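Local coordinates for protein AtFKBP42 (Arabidopsis thaliana, PDB 2F4E) that regulates cell elongation and orientation, modulates vacuolar uptake of MRP-transporter substrates, and probably catalyses cis-trans isomerisation of peptidyl-proline bonds, at residues 52-57 / 123-128; 58-63 / 116-121; 68-73 / 97-102; 74-79 / 149-154. One frame throughout, in Å; residues are numbered along the deposited sequence.

Interaction 1 of 4, residues 52-57 / 123-128; sequences SKQIIK and LVHVGW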
loop_
_atom_site.group_PDB
_atom_site.type_symbol
_atom_site.label_atom_id
_atom_site.label_comp_id
_atom_site.label_asym_id
_atom_site.label_seq_id
_atom_site.Cartn_x
_atom_site.Cartn_y
_atom_site.Cartn_z
ATOM N N SER A 52 6.414 0.918 -7.139
ATOM C CA SER A 52 7.738 0.477 -6.694
ATOM C C SER A 52 7.727 0.290 -5.180
ATOM O O SER A 52 6.865 0.850 -4.494
ATOM C CB SER A 52 8.809 1.487 -7.122
ATOM O OG SER A 52 8.557 2.765 -6.571
ATOM N N LYS A 53 8.685 -0.470 -4.654
ATOM C CA LYS A 53 8.701 -0.765 -3.217
ATOM C C LYS A 53 10.067 -0.840 -2.538
ATOM O O LYS A 53 11.067 -1.210 -3.140
ATOM C CB LYS A 53 7.999 -2.099 -2.968
ATOM C CG LYS A 53 7.971 -2.541 -1.514
ATOM C CD LYS A 53 7.339 -3.917 -1.325
ATOM C CE LYS A 53 8.205 -5.009 -1.905
ATOM N NZ LYS A 53 7.598 -6.338 -1.710
ATOM N N GLN A 54 10.077 -0.503 -1.256
ATOM C CA GLN A 54 11.264 -0.551 -0.400
ATOM C C GLN A 54 10.837 -1.326 0.847
ATOM O O GLN A 54 9.910 -0.913 1.536
ATOM C CB GLN A 54 11.676 0.846 0.047
ATOM C CG GLN A 54 12.149 1.797 -1.020
ATOM C CD GLN A 54 12.646 3.103 -0.413
ATOM O OE1 GLN A 54 11.881 3.862 0.183
ATOM N NE2 GLN A 54 13.936 3.358 -0.548
ATOM N N ILE A 55 11.520 -2.422 1.151
ATOM C CA ILE A 55 11.175 -3.227 2.319
ATOM C C ILE A 55 11.809 -2.692 3.596
ATOM O O ILE A 55 13.006 -2.404 3.645
ATOM C CB ILE A 55 11.599 -4.703 2.119
ATOM C CG1 ILE A 55 10.774 -5.324 0.992
ATOM C CG2 ILE A 55 11.411 -5.483 3.397
ATOM C CD1 ILE A 55 11.217 -6.734 0.604
ATOM N N ILE A 56 10.988 -2.558 4.630
ATOM C CA ILE A 56 11.436 -2.055 5.925
ATOM C C ILE A 56 11.781 -3.237 6.822
ATOM O O ILE A 56 12.843 -3.282 7.447
ATOM C CB ILE A 56 10.316 -1.240 6.614
ATOM C CG1 ILE A 56 10.067 0.054 5.841
ATOM C CG2 ILE A 56 10.668 -0.989 8.090
ATOM C CD1 ILE A 56 8.991 0.940 6.444
ATOM N N LYS A 57 10.847 -4.180 6.889
ATOM C CA LYS A 57 10.993 -5.382 7.696
ATOM C C LYS A 57 10.583 -6.605 6.898
ATOM O O LYS A 57 9.443 -6.695 6.453
ATOM C CB LYS A 57 10.112 -5.277 8.944
ATOM C CG LYS A 57 10.086 -6.533 9.793
ATOM C CD LYS A 57 9.161 -6.352 10.965
ATOM C CE LYS A 57 9.068 -7.616 11.784
ATOM N NZ LYS A 57 8.184 -7.415 12.975
ATOM N N LEU A 123 7.461 0.319 2.193
ATOM C CA LEU A 123 6.999 1.587 1.648
ATOM C C LEU A 123 6.563 1.301 0.222
ATOM O O LEU A 123 7.248 0.583 -0.507
ATOM C CB LEU A 123 8.128 2.608 1.632
ATOM C CG LEU A 123 8.689 3.092 2.972
ATOM C CD1 LEU A 123 9.743 4.181 2.704
ATOM C CD2 LEU A 123 7.558 3.637 3.860
ATOM N N VAL A 124 5.416 1.832 -0.173
ATOM C CA VAL A 124 4.936 1.604 -1.521
ATOM C C VAL A 124 4.670 2.933 -2.211
ATOM O O VAL A 124 3.838 3.739 -1.771
ATOM C CB VAL A 124 3.646 0.735 -1.537
ATOM C CG1 VAL A 124 3.304 0.359 -2.960
ATOM C CG2 VAL A 124 3.826 -0.508 -0.690
ATOM N N HIS A 125 5.400 3.141 -3.298
ATOM C CA HIS A 125 5.305 4.347 -4.095
ATOM C C HIS A 125 4.352 4.077 -5.228
ATOM O O HIS A 125 4.609 3.238 -6.087
ATOM C CB HIS A 125 6.690 4.712 -4.610
ATOM C CG HIS A 125 7.685 4.908 -3.521
ATOM N ND1 HIS A 125 7.804 6.093 -2.818
ATOM C CD2 HIS A 125 8.583 4.062 -2.966
ATOM C CE1 HIS A 125 8.724 5.964 -1.892
ATOM N NE2 HIS A 125 9.219 4.734 -1.957
ATOM N N VAL A 126 3.248 4.808 -5.227
ATOM C CA VAL A 126 2.213 4.619 -6.223
ATOM C C VAL A 126 1.891 5.833 -7.079
ATOM O O VAL A 126 1.567 6.906 -6.568
ATOM C CB VAL A 126 0.917 4.160 -5.539
ATOM C CG1 VAL A 126 -0.159 3.909 -6.579
ATOM C CG2 VAL A 126 1.193 2.929 -4.692
ATOM N N GLY A 127 1.970 5.650 -8.390
ATOM C CA GLY A 127 1.654 6.737 -9.291
ATOM C C GLY A 127 0.181 7.033 -9.138
ATOM O O GLY A 127 -0.615 6.123 -8.890
ATOM N N TRP A 128 -0.192 8.298 -9.279
ATOM C CA TRP A 128 -1.586 8.680 -9.156
ATOM C C TRP A 128 -2.508 7.880 -10.071
ATOM O O TRP A 128 -3.663 7.648 -9.725
ATOM C CB TRP A 128 -1.768 10.182 -9.404
ATOM C CG TRP A 128 -1.235 10.679 -10.693
ATOM C CD1 TRP A 128 -0.018 11.250 -10.907
ATOM C CD2 TRP A 128 -1.904 10.659 -11.963
ATOM N NE1 TRP A 128 0.117 11.589 -12.230
ATOM C CE2 TRP A 128 -1.024 11.234 -12.904
ATOM C CE3 TRP A 128 -3.160 10.209 -12.398
ATOM C CZ2 TRP A 128 -1.360 11.371 -14.264
ATOM C CZ3 TRP A 128 -3.493 10.345 -13.752
ATOM C CH2 TRP A 128 -2.594 10.920 -14.664
#
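Leu123 N gives the shortest bond of this strand pair to Gln54 O, at 2.8 Å (169° at the hydrogen). Gln54 N answers to Leu123 O at 3.1 Å, and Ser52 and His125 form a second doubly bonded antiparallel pair. Lys53 and Val124 make the non-hydrogen-bonded pair between them, with Lys53 CA 3.4 Å from Leu123 O, and their side chains leave by the other face of the sheet from those of Ser52, Gln54, Leu123 and His125. On the latter face His125 CG is turned beside its own backbone N (chi1 -58°). The imidazole crosses the Gln54 side chain, its plane 55° from the amide, with Gln54 OE1 at the ring edge, 3.5 Å from His125 NE2, and Ser52 OG against His125 CB at 3.3 Å. Gln54 NE2 is held by Ser42 O. Cutting His125 back to an alanine is likely to open a gap beside the Gln54 carboxamide and Ser52 OG. Beyond Leu123, Ile56 and Lys57 form a classic beta bulge against Arg121. Strand 121-126 is thus flanked by strand 51-55 and by strand 149-158, where Val124 bonds to Tyr151, while Lys53 bonds through its backbone to Glu45 of strand 45-48.

Interaction 2 of 4, residues 58-63 / 116-121; sequences EGHGSK and MKSGER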
loop_
_atom_site.group_PDB
_atom_site.type_symbol
_atom_site.label_atom_id
_atom_site.label_comp_id
_atom_site.label_asym_id
_atom_site.label_seq_id
_atom_site.Cartn_x
_atom_site.Cartn_y
_atom_site.Cartn_z
ATOM N N GLU A 58 11.512 -7.540 6.722
ATOM C CA GLU A 58 11.251 -8.781 5.999
ATOM C C GLU A 58 10.179 -9.573 6.734
ATOM O O GLU A 58 10.076 -9.516 7.956
ATOM C CB GLU A 58 12.512 -9.655 5.934
ATOM C CG GLU A 58 13.664 -9.121 5.100
ATOM C CD GLU A 58 13.297 -8.943 3.642
ATOM O OE1 GLU A 58 12.701 -9.879 3.049
ATOM O OE2 GLU A 58 13.616 -7.866 3.090
ATOM N N GLY A 59 9.391 -10.322 5.979
ATOM C CA GLY A 59 8.357 -11.136 6.584
ATOM C C GLY A 59 8.684 -12.605 6.373
ATOM O O GLY A 59 9.846 -12.966 6.150
ATOM N N HIS A 60 7.668 -13.460 6.422
ATOM C CA HIS A 60 7.888 -14.885 6.240
ATOM C C HIS A 60 6.779 -15.531 5.415
ATOM O O HIS A 60 5.738 -14.922 5.159
ATOM C CB HIS A 60 7.968 -15.562 7.603
ATOM C CG HIS A 60 6.727 -15.396 8.430
ATOM N ND1 HIS A 60 5.761 -16.371 8.529
ATOM C CD2 HIS A 60 6.287 -14.346 9.164
ATOM C CE1 HIS A 60 4.767 -15.931 9.291
ATOM N NE2 HIS A 60 5.063 -14.710 9.686
ATOM N N GLY A 61 6.998 -16.773 5.001
ATOM C CA GLY A 61 5.985 -17.463 4.229
ATOM C C GLY A 61 6.043 -17.038 2.788
ATOM O O GLY A 61 6.911 -16.263 2.408
ATOM N N SER A 62 5.116 -17.540 1.984
ATOM C CA SER A 62 5.090 -17.211 0.569
ATOM C C SER A 62 4.243 -15.981 0.302
ATOM O O SER A 62 3.504 -15.520 1.174
ATOM C CB SER A 62 4.546 -18.396 -0.236
ATOM O OG SER A 62 5.368 -19.537 -0.063
ATOM N N LYS A 63 4.378 -15.444 -0.905
ATOM C CA LYS A 63 3.604 -14.290 -1.320
ATOM C C LYS A 63 2.192 -14.818 -1.481
ATOM O O LYS A 63 1.991 -16.024 -1.660
ATOM C CB LYS A 63 4.136 -13.752 -2.652
ATOM C CG LYS A 63 5.373 -12.877 -2.494
ATOM C CD LYS A 63 6.292 -12.921 -3.701
ATOM C CE LYS A 63 5.669 -12.298 -4.940
ATOM N NZ LYS A 63 6.677 -12.251 -6.067
ATOM N N MET A 116 4.156 -8.747 -1.185
ATOM C CA MET A 116 4.605 -8.869 0.186
ATOM C C MET A 116 4.349 -10.216 0.852
ATOM O O MET A 116 3.458 -10.975 0.465
ATOM C CB MET A 116 3.966 -7.755 1.025
ATOM C CG MET A 116 4.346 -6.350 0.596
ATOM S SD MET A 116 3.453 -5.068 1.476
ATOM C CE MET A 116 4.494 -4.839 2.865
ATOM N N LYS A 117 5.150 -10.497 1.870
ATOM C CA LYS A 117 5.028 -11.723 2.640
ATOM C C LYS A 117 4.283 -11.314 3.890
ATOM O O LYS A 117 4.105 -10.129 4.140
ATOM C CB LYS A 117 6.399 -12.272 3.035
ATOM C CG LYS A 117 7.239 -12.723 1.870
ATOM C CD LYS A 117 8.492 -13.454 2.332
ATOM C CE LYS A 117 9.255 -13.984 1.140
ATOM N NZ LYS A 117 8.366 -14.844 0.308
ATOM N N SER A 118 3.849 -12.286 4.675
ATOM C CA SER A 118 3.113 -11.992 5.893
ATOM C C SER A 118 4.034 -11.413 6.946
ATOM O O SER A 118 5.131 -11.933 7.168
ATOM C CB SER A 118 2.463 -13.260 6.437
ATOM O OG SER A 118 1.816 -12.979 7.667
ATOM N N GLY A 119 3.583 -10.342 7.594
ATOM C CA GLY A 119 4.385 -9.706 8.621
ATOM C C GLY A 119 5.377 -8.712 8.051
ATOM O O GLY A 119 6.111 -8.048 8.791
ATOM N N GLU A 120 5.412 -8.600 6.728
ATOM C CA GLU A 120 6.332 -7.662 6.106
ATOM C C GLU A 120 5.828 -6.227 6.234
ATOM O O GLU A 120 4.626 -5.966 6.259
ATOM C CB GLU A 120 6.525 -7.996 4.628
ATOM C CG GLU A 120 7.591 -7.177 3.960
ATOM C CD GLU A 120 7.790 -7.538 2.504
ATOM O OE1 GLU A 120 7.989 -8.744 2.198
ATOM O OE2 GLU A 120 7.755 -6.601 1.675
ATOM N N ARG A 121 6.768 -5.298 6.310
ATOM C CA ARG A 121 6.450 -3.887 6.422
ATOM C C ARG A 121 7.271 -3.188 5.345
ATOM O O ARG A 121 8.486 -3.364 5.287
ATOM C CB ARG A 121 6.843 -3.394 7.810
ATOM C CG ARG A 121 6.268 -2.053 8.194
ATOM C CD ARG A 121 6.225 -1.941 9.716
ATOM N NE ARG A 121 5.615 -0.689 10.162
ATOM C CZ ARG A 121 5.247 -0.435 11.420
ATOM N NH1 ARG A 121 5.414 -1.355 12.367
ATOM N NH2 ARG A 121 4.761 0.762 11.748
#
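Glu58 meets Glu120 through its backbone, while the two carboxylates, probably both charged, lie near but not in contact, Glu58 OE1 4.9 Å from Glu120 OE1. Gly59 follows and presses its CA to 3.4 Å from Ser118 O; a CB on this residue would collide with that oxygen and with Glu120 N, so the fit depends on glycine. His60 N then donates to Ser118 O at 3.1 Å, with 163° at the hydrogen, whereas the return bond from Ser118 N to His60 O is weak. Together they make a single antiparallel bridge. The imidazole, with CG set between the backbone N and the carbonyl carbon (chi1 60°), brings His60 CD2 to 3.3 Å from Ser118 O. Gly61 O accepts Lys117 NZ at 2.9 Å; a bend at the last torsion of this lysine (chi4 -55°) folds the amine back to the carbonyl. Lys63 closes the contact, its CA 3.8 Å from Met116 O. Lys117 to Glu120 form a type II beta turn, with Gly119 at its third position. The two loops sit at the surface: Met116 reaches Val153 and Val155 of strand 149-158, Arg121 starts strand 121-126 and its guanidinium makes a salt bridge to Glu154, and Lys63 bonds through its backbone to Lys162.

Interaction 3 of 4, residues 68-73 / 97-102; sequences STCFLH and LVLGKE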
loop_
_atom_site.group_PDB
_atom_site.type_symbol
_atom_site.label_atom_id
_atom_site.label_comp_id
_atom_site.label_asym_id
_atom_site.label_seq_id
_atom_site.Cartn_x
_atom_site.Cartn_y
_atom_site.Cartn_z
ATOM N N SER A 68 -6.502 -13.615 -3.125
ATOM C CA SER A 68 -6.304 -13.863 -1.701
ATOM C C SER A 68 -6.853 -12.735 -0.813
ATOM O O SER A 68 -6.887 -11.570 -1.200
ATOM C CB SER A 68 -4.811 -14.040 -1.414
ATOM O OG SER A 68 -4.562 -14.181 -0.025
ATOM N N THR A 69 -7.295 -13.093 0.384
ATOM C CA THR A 69 -7.790 -12.109 1.339
ATOM C C THR A 69 -6.601 -11.654 2.186
ATOM O O THR A 69 -5.874 -12.470 2.769
ATOM C CB THR A 69 -8.871 -12.706 2.257
ATOM O OG1 THR A 69 -10.038 -12.990 1.480
ATOM C CG2 THR A 69 -9.236 -11.735 3.360
ATOM N N CYS A 70 -6.403 -10.348 2.251
ATOM C CA CYS A 70 -5.295 -9.796 3.005
ATOM C C CYS A 70 -5.754 -8.859 4.115
ATOM O O CYS A 70 -6.633 -8.020 3.931
ATOM C CB CYS A 70 -4.362 -9.040 2.058
ATOM S SG CYS A 70 -4.100 -9.853 0.447
ATOM N N PHE A 71 -5.139 -9.020 5.275
ATOM C CA PHE A 71 -5.426 -8.169 6.417
ATOM C C PHE A 71 -4.180 -7.330 6.599
ATOM O O PHE A 71 -3.072 -7.870 6.676
ATOM C CB PHE A 71 -5.724 -9.028 7.639
ATOM C CG PHE A 71 -7.071 -9.675 7.580
ATOM C CD1 PHE A 71 -8.222 -8.931 7.829
ATOM C CD2 PHE A 71 -7.200 -11.001 7.196
ATOM C CE1 PHE A 71 -9.488 -9.504 7.692
ATOM C CE2 PHE A 71 -8.457 -11.581 7.056
ATOM C CZ PHE A 71 -9.603 -10.832 7.303
ATOM N N LEU A 72 -4.354 -6.012 6.640
ATOM C CA LEU A 72 -3.203 -5.135 6.762
ATOM C C LEU A 72 -3.440 -3.775 7.412
ATOM O O LEU A 72 -4.566 -3.275 7.484
ATOM C CB LEU A 72 -2.595 -4.925 5.371
ATOM C CG LEU A 72 -3.473 -4.117 4.408
ATOM C CD1 LEU A 72 -2.888 -2.748 4.215
ATOM C CD2 LEU A 72 -3.574 -4.826 3.084
ATOM N N HIS A 73 -2.345 -3.201 7.893
ATOM C CA HIS A 73 -2.333 -1.878 8.499
ATOM C C HIS A 73 -1.570 -0.997 7.513
ATOM O O HIS A 73 -0.711 -1.488 6.785
ATOM C CB HIS A 73 -1.571 -1.888 9.821
ATOM C CG HIS A 73 -2.414 -2.164 11.015
ATOM N ND1 HIS A 73 -3.590 -1.477 11.275
ATOM C CD2 HIS A 73 -2.243 -3.001 12.062
ATOM C CE1 HIS A 73 -4.091 -1.881 12.419
ATOM N NE2 HIS A 73 -3.291 -2.811 12.924
ATOM N N LEU A 97 -8.350 -6.515 2.458
ATOM C CA LEU A 97 -8.215 -6.229 1.041
ATOM C C LEU A 97 -8.240 -7.527 0.242
ATOM O O LEU A 97 -7.357 -8.377 0.398
ATOM C CB LEU A 97 -6.892 -5.507 0.801
ATOM C CG LEU A 97 -6.543 -5.114 -0.635
ATOM C CD1 LEU A 97 -7.392 -3.935 -1.069
ATOM C CD2 LEU A 97 -5.078 -4.738 -0.709
ATOM N N VAL A 98 -9.250 -7.686 -0.607
ATOM C CA VAL A 98 -9.340 -8.891 -1.425
ATOM C C VAL A 98 -8.705 -8.602 -2.783
ATOM O O VAL A 98 -9.259 -7.870 -3.603
ATOM C CB VAL A 98 -10.808 -9.353 -1.618
ATOM C CG1 VAL A 98 -10.861 -10.581 -2.505
ATOM C CG2 VAL A 98 -11.437 -9.668 -0.269
ATOM N N LEU A 99 -7.518 -9.153 -2.994
ATOM C CA LEU A 99 -6.796 -8.968 -4.242
ATOM C C LEU A 99 -7.659 -9.353 -5.441
ATOM O O LEU A 99 -8.216 -10.454 -5.489
ATOM C CB LEU A 99 -5.533 -9.817 -4.216
ATOM C CG LEU A 99 -4.527 -9.320 -3.180
ATOM C CD1 LEU A 99 -3.472 -10.388 -2.875
ATOM C CD2 LEU A 99 -3.892 -8.057 -3.704
ATOM N N GLY A 100 -7.769 -8.441 -6.406
ATOM C CA GLY A 100 -8.572 -8.703 -7.583
ATOM C C GLY A 100 -9.947 -8.064 -7.462
ATOM O O GLY A 100 -10.674 -7.943 -8.446
ATOM N N LYS A 101 -10.314 -7.654 -6.254
ATOM C CA LYS A 101 -11.605 -7.013 -6.045
ATOM C C LYS A 101 -11.469 -5.729 -5.238
ATOM O O LYS A 101 -12.463 -5.199 -4.725
ATOM C CB LYS A 101 -12.576 -7.976 -5.358
ATOM C CG LYS A 101 -12.932 -9.187 -6.228
ATOM C CD LYS A 101 -14.140 -9.978 -5.695
ATOM C CE LYS A 101 -14.583 -11.063 -6.700
ATOM N NZ LYS A 101 -15.043 -10.504 -8.026
ATOM N N GLU A 102 -10.244 -5.210 -5.153
ATOM C CA GLU A 102 -9.997 -3.984 -4.401
ATOM C C GLU A 102 -10.619 -2.784 -5.092
ATOM O O GLU A 102 -10.845 -2.797 -6.301
ATOM C CB GLU A 102 -8.489 -3.726 -4.238
ATOM C CG GLU A 102 -7.800 -3.078 -5.465
ATOM C CD GLU A 102 -7.275 -4.088 -6.495
ATOM O OE1 GLU A 102 -7.190 -5.294 -6.162
ATOM O OE2 GLU A 102 -6.957 -3.665 -7.641
#
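Cys70 SG lies against the branch of Leu99, 3.4 Å from Leu99 CD1, where chi1 of -40° sets the sulfur beside the backbone N and over toward that methyl. The pair belongs to a short antiparallel ladder between strands 69-78 and 95-98 in the curved sheet of the FKBP fold. Cys70 and Leu97 are its hydrogen-bonded pair, and their two bonds differ. Leu97 N reaches Cys70 O at 2.7 Å, whereas Cys70 N meets Leu97 O at 2.9 Å from above the Leu97 carbonyl plane, 36° out of it. A third bond, from Leu99 N to Ser68 O at 3.1 Å, extends the pairing past the end of strand 95-98. On the face carrying Cys70 and Leu97, Leu72 adds its CD2, 4.1 Å from Leu97 CD2. Cys70, Leu72 and Leu97 all touch Val113 of helix 107-113, so this face packs on the helix that the sheet wraps round. Thr69 and Val98 occupy the other face, where Thr69 OG1 meets Val98 CG2 at 4.0 Å. From Val98 to Lys101 the chain reverses in a type II beta turn, closed by Lys101 N bonding to Val98 O; separately, Gly100 N donates to Glu102 OE1 at 3.2 Å, nearly along the carboxylate C-O bond.

Interaction 4 of 4, residues 74-79 / 149-154; sequences YRAWTK and LLYEVE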
loop_
_atom_site.group_PDB
_atom_site.type_symbol
_atom_site.label_atom_id
_atom_site.label_comp_id
_atom_site.label_asym_id
_atom_site.label_seq_id
_atom_site.Cartn_x
_atom_site.Cartn_y
_atom_site.Cartn_z
ATOM N N TYR A 74 -1.872 0.295 7.483
ATOM C CA TYR A 74 -1.150 1.183 6.584
ATOM C C TYR A 74 -1.410 2.666 6.803
ATOM O O TYR A 74 -2.428 3.062 7.367
ATOM C CB TYR A 74 -1.460 0.832 5.124
ATOM C CG TYR A 74 -2.749 1.413 4.577
ATOM C CD1 TYR A 74 -2.785 2.692 4.017
ATOM C CD2 TYR A 74 -3.935 0.682 4.619
ATOM C CE1 TYR A 74 -3.974 3.217 3.513
ATOM C CE2 TYR A 74 -5.116 1.195 4.122
ATOM C CZ TYR A 74 -5.142 2.461 3.569
ATOM O OH TYR A 74 -6.328 2.968 3.082
ATOM N N ARG A 75 -0.451 3.475 6.369
ATOM C CA ARG A 75 -0.564 4.925 6.439
ATOM C C ARG A 75 -0.398 5.398 5.011
ATOM O O ARG A 75 0.307 4.764 4.223
ATOM C CB ARG A 75 0.532 5.541 7.305
ATOM C CG ARG A 75 0.460 5.171 8.766
ATOM C CD ARG A 75 1.459 5.982 9.574
ATOM N NE ARG A 75 1.420 5.626 10.987
ATOM C CZ ARG A 75 2.108 4.636 11.545
ATOM N NH1 ARG A 75 2.922 3.882 10.817
ATOM N NH2 ARG A 75 1.946 4.381 12.837
ATOM N N ALA A 76 -1.052 6.495 4.666
ATOM C CA ALA A 76 -0.945 7.010 3.317
ATOM C C ALA A 76 -0.635 8.495 3.349
ATOM O O ALA A 76 -1.217 9.249 4.133
ATOM C CB ALA A 76 -2.227 6.748 2.556
ATOM N N TRP A 77 0.286 8.906 2.492
ATOM C CA TRP A 77 0.715 10.295 2.418
ATOM C C TRP A 77 0.749 10.727 0.957
ATOM O O TRP A 77 1.175 9.957 0.086
ATOM C CB TRP A 77 2.142 10.441 2.956
ATOM C CG TRP A 77 2.343 10.313 4.422
ATOM C CD1 TRP A 77 2.183 11.295 5.356
ATOM C CD2 TRP A 77 2.796 9.155 5.127
ATOM N NE1 TRP A 77 2.510 10.823 6.598
ATOM C CE2 TRP A 77 2.888 9.511 6.488
ATOM C CE3 TRP A 77 3.133 7.849 4.742
ATOM C CZ2 TRP A 77 3.302 8.613 7.465
ATOM C CZ3 TRP A 77 3.545 6.961 5.714
ATOM C CH2 TRP A 77 3.626 7.347 7.062
ATOM N N THR A 78 0.300 11.947 0.685
ATOM C CA THR A 78 0.366 12.486 -0.665
ATOM C C THR A 78 1.837 12.876 -0.767
ATOM O O THR A 78 2.393 13.480 0.153
ATOM C CB THR A 78 -0.478 13.750 -0.833
ATOM O OG1 THR A 78 -0.287 14.621 0.291
ATOM C CG2 THR A 78 -1.953 13.392 -0.954
ATOM N N LYS A 79 2.474 12.506 -1.867
ATOM C CA LYS A 79 3.891 12.798 -2.070
ATOM C C LYS A 79 4.269 14.264 -2.097
ATOM O O LYS A 79 5.286 14.633 -1.554
ATOM C CB LYS A 79 4.362 12.151 -3.371
ATOM C CG LYS A 79 4.510 10.657 -3.322
ATOM C CD LYS A 79 5.919 10.265 -2.939
ATOM C CE LYS A 79 6.201 8.827 -3.326
ATOM N NZ LYS A 79 7.673 8.563 -3.349
ATOM N N LEU A 149 1.299 8.991 -4.479
ATOM C CA LEU A 149 1.176 8.645 -3.080
ATOM C C LEU A 149 2.290 7.774 -2.537
ATOM O O LEU A 149 3.056 7.147 -3.284
ATOM C CB LEU A 149 -0.147 7.922 -2.860
ATOM C CG LEU A 149 -1.430 8.578 -3.366
ATOM C CD1 LEU A 149 -2.596 7.696 -2.972
ATOM C CD2 LEU A 149 -1.588 9.964 -2.765
ATOM N N LEU A 150 2.355 7.740 -1.212
ATOM C CA LEU A 150 3.315 6.927 -0.495
ATOM C C LEU A 150 2.509 6.113 0.503
ATOM O O LEU A 150 1.572 6.622 1.125
ATOM C CB LEU A 150 4.320 7.784 0.273
ATOM C CG LEU A 150 5.283 6.951 1.131
ATOM C CD1 LEU A 150 6.233 6.223 0.224
ATOM C CD2 LEU A 150 6.064 7.817 2.088
ATOM N N TYR A 151 2.866 4.849 0.643
ATOM C CA TYR A 151 2.195 3.978 1.591
ATOM C C TYR A 151 3.219 3.275 2.457
ATOM O O TYR A 151 4.292 2.902 2.003
ATOM C CB TYR A 151 1.371 2.904 0.889
ATOM C CG TYR A 151 0.184 3.376 0.092
ATOM C CD1 TYR A 151 -1.006 3.744 0.711
ATOM C CD2 TYR A 151 0.230 3.375 -1.298
ATOM C CE1 TYR A 151 -2.127 4.082 -0.048
ATOM C CE2 TYR A 151 -0.871 3.708 -2.058
ATOM C CZ TYR A 151 -2.037 4.059 -1.437
ATOM O OH TYR A 151 -3.101 4.376 -2.230
ATOM N N GLU A 152 2.876 3.120 3.722
ATOM C CA GLU A 152 3.716 2.411 4.657
ATOM C C GLU A 152 2.756 1.306 5.041
ATOM O O GLU A 152 1.838 1.517 5.839
ATOM C CB GLU A 152 4.055 3.271 5.871
ATOM C CG GLU A 152 5.009 2.581 6.834
ATOM C CD GLU A 152 5.083 3.238 8.211
ATOM O OE1 GLU A 152 4.504 4.319 8.423
ATOM O OE2 GLU A 152 5.745 2.659 9.098
ATOM N N VAL A 153 2.941 0.138 4.444
ATOM C CA VAL A 153 2.045 -0.971 4.720
ATOM C C VAL A 153 2.646 -2.200 5.399
ATOM O O VAL A 153 3.758 -2.625 5.098
ATOM C CB VAL A 153 1.332 -1.426 3.424
ATOM C CG1 VAL A 153 2.356 -1.693 2.336
ATOM C CG2 VAL A 153 0.515 -2.676 3.689
ATOM N N GLU A 154 1.890 -2.759 6.333
ATOM C CA GLU A 154 2.311 -3.958 7.027
ATOM C C GLU A 154 1.197 -4.987 6.913
ATOM O O GLU A 154 0.077 -4.767 7.386
ATOM C CB GLU A 154 2.623 -3.684 8.502
ATOM C CG GLU A 154 2.992 -4.960 9.233
ATOM C CD GLU A 154 3.462 -4.734 10.651
ATOM O OE1 GLU A 154 3.720 -3.571 11.022
ATOM O OE2 GLU A 154 3.567 -5.736 11.389
#
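Tyr74 and Tyr151 lie side by side and point the same way, but their ring planes stand 72° apart, so the pair is oblique, touching where Tyr74 CD1 comes to 3.9 Å from Tyr151 CD1. Ala76 fits next to them, its CB 3.7 Å from Tyr151 CE1, and Tyr74 OH ends on Glu86. On the opposite face of the two strands Arg75 and Glu152 also run side by side. Glu152 CG is anti to the backbone N (chi1 -177°), and the extended chain brings its carboxylate to Arg75, where NH1 makes a salt bridge to OE1 at 2.9 Å. The bond is not ideal: Arg75 NH1 meets this oxygen from above the carboxylate plane, 49° out of it. Glu152 OE1 also lies near the plane of the Trp77 indole, at its edge, 3.4 Å from Trp77 CH2, while Trp77 CE3 meets Leu150 CD2 at 4.0 Å. Glu152 OE2 has a weak, long ion pair with Arg121, and Arg75 NE bridges to Asp87. A methionine in place of Arg75 would probably leave buried Glu152 without its main counter-charge and strip Asp87 of its mate. In the backbone, Arg75 with Glu152 and Trp77 with Leu150 are the hydrogen-bonded pairs, the shortest bond being Leu150 N to Trp77 O at 2.8 Å. Five bridges in register, with strand axes 4.7 Å apart, form the antiparallel pairing of strands 69-78 and 149-158 in the bent beta sheet characteristic of FKBP domains.

Overall arrangement
From the N terminus, interaction 1 closes the longest of three concentric loops, joining strand 51-55 to strand 121-126 across 65 intervening residues. Interaction 2 closes a loop within it, tying the two surface loops that adjoin those strands, and interaction 3 closes a third, innermost one, pairing strand 69-78 with strand 95-98. Interaction 4 crosses all three: residues 74-79 lie inside all three loops, while 149-154 follow after them. It continues along strand 69-78 from interaction 3 and, through strand 149-158, reaches strand 121-126 of interaction 1; the surface loops of interaction 2 lean on the same strand 149-158.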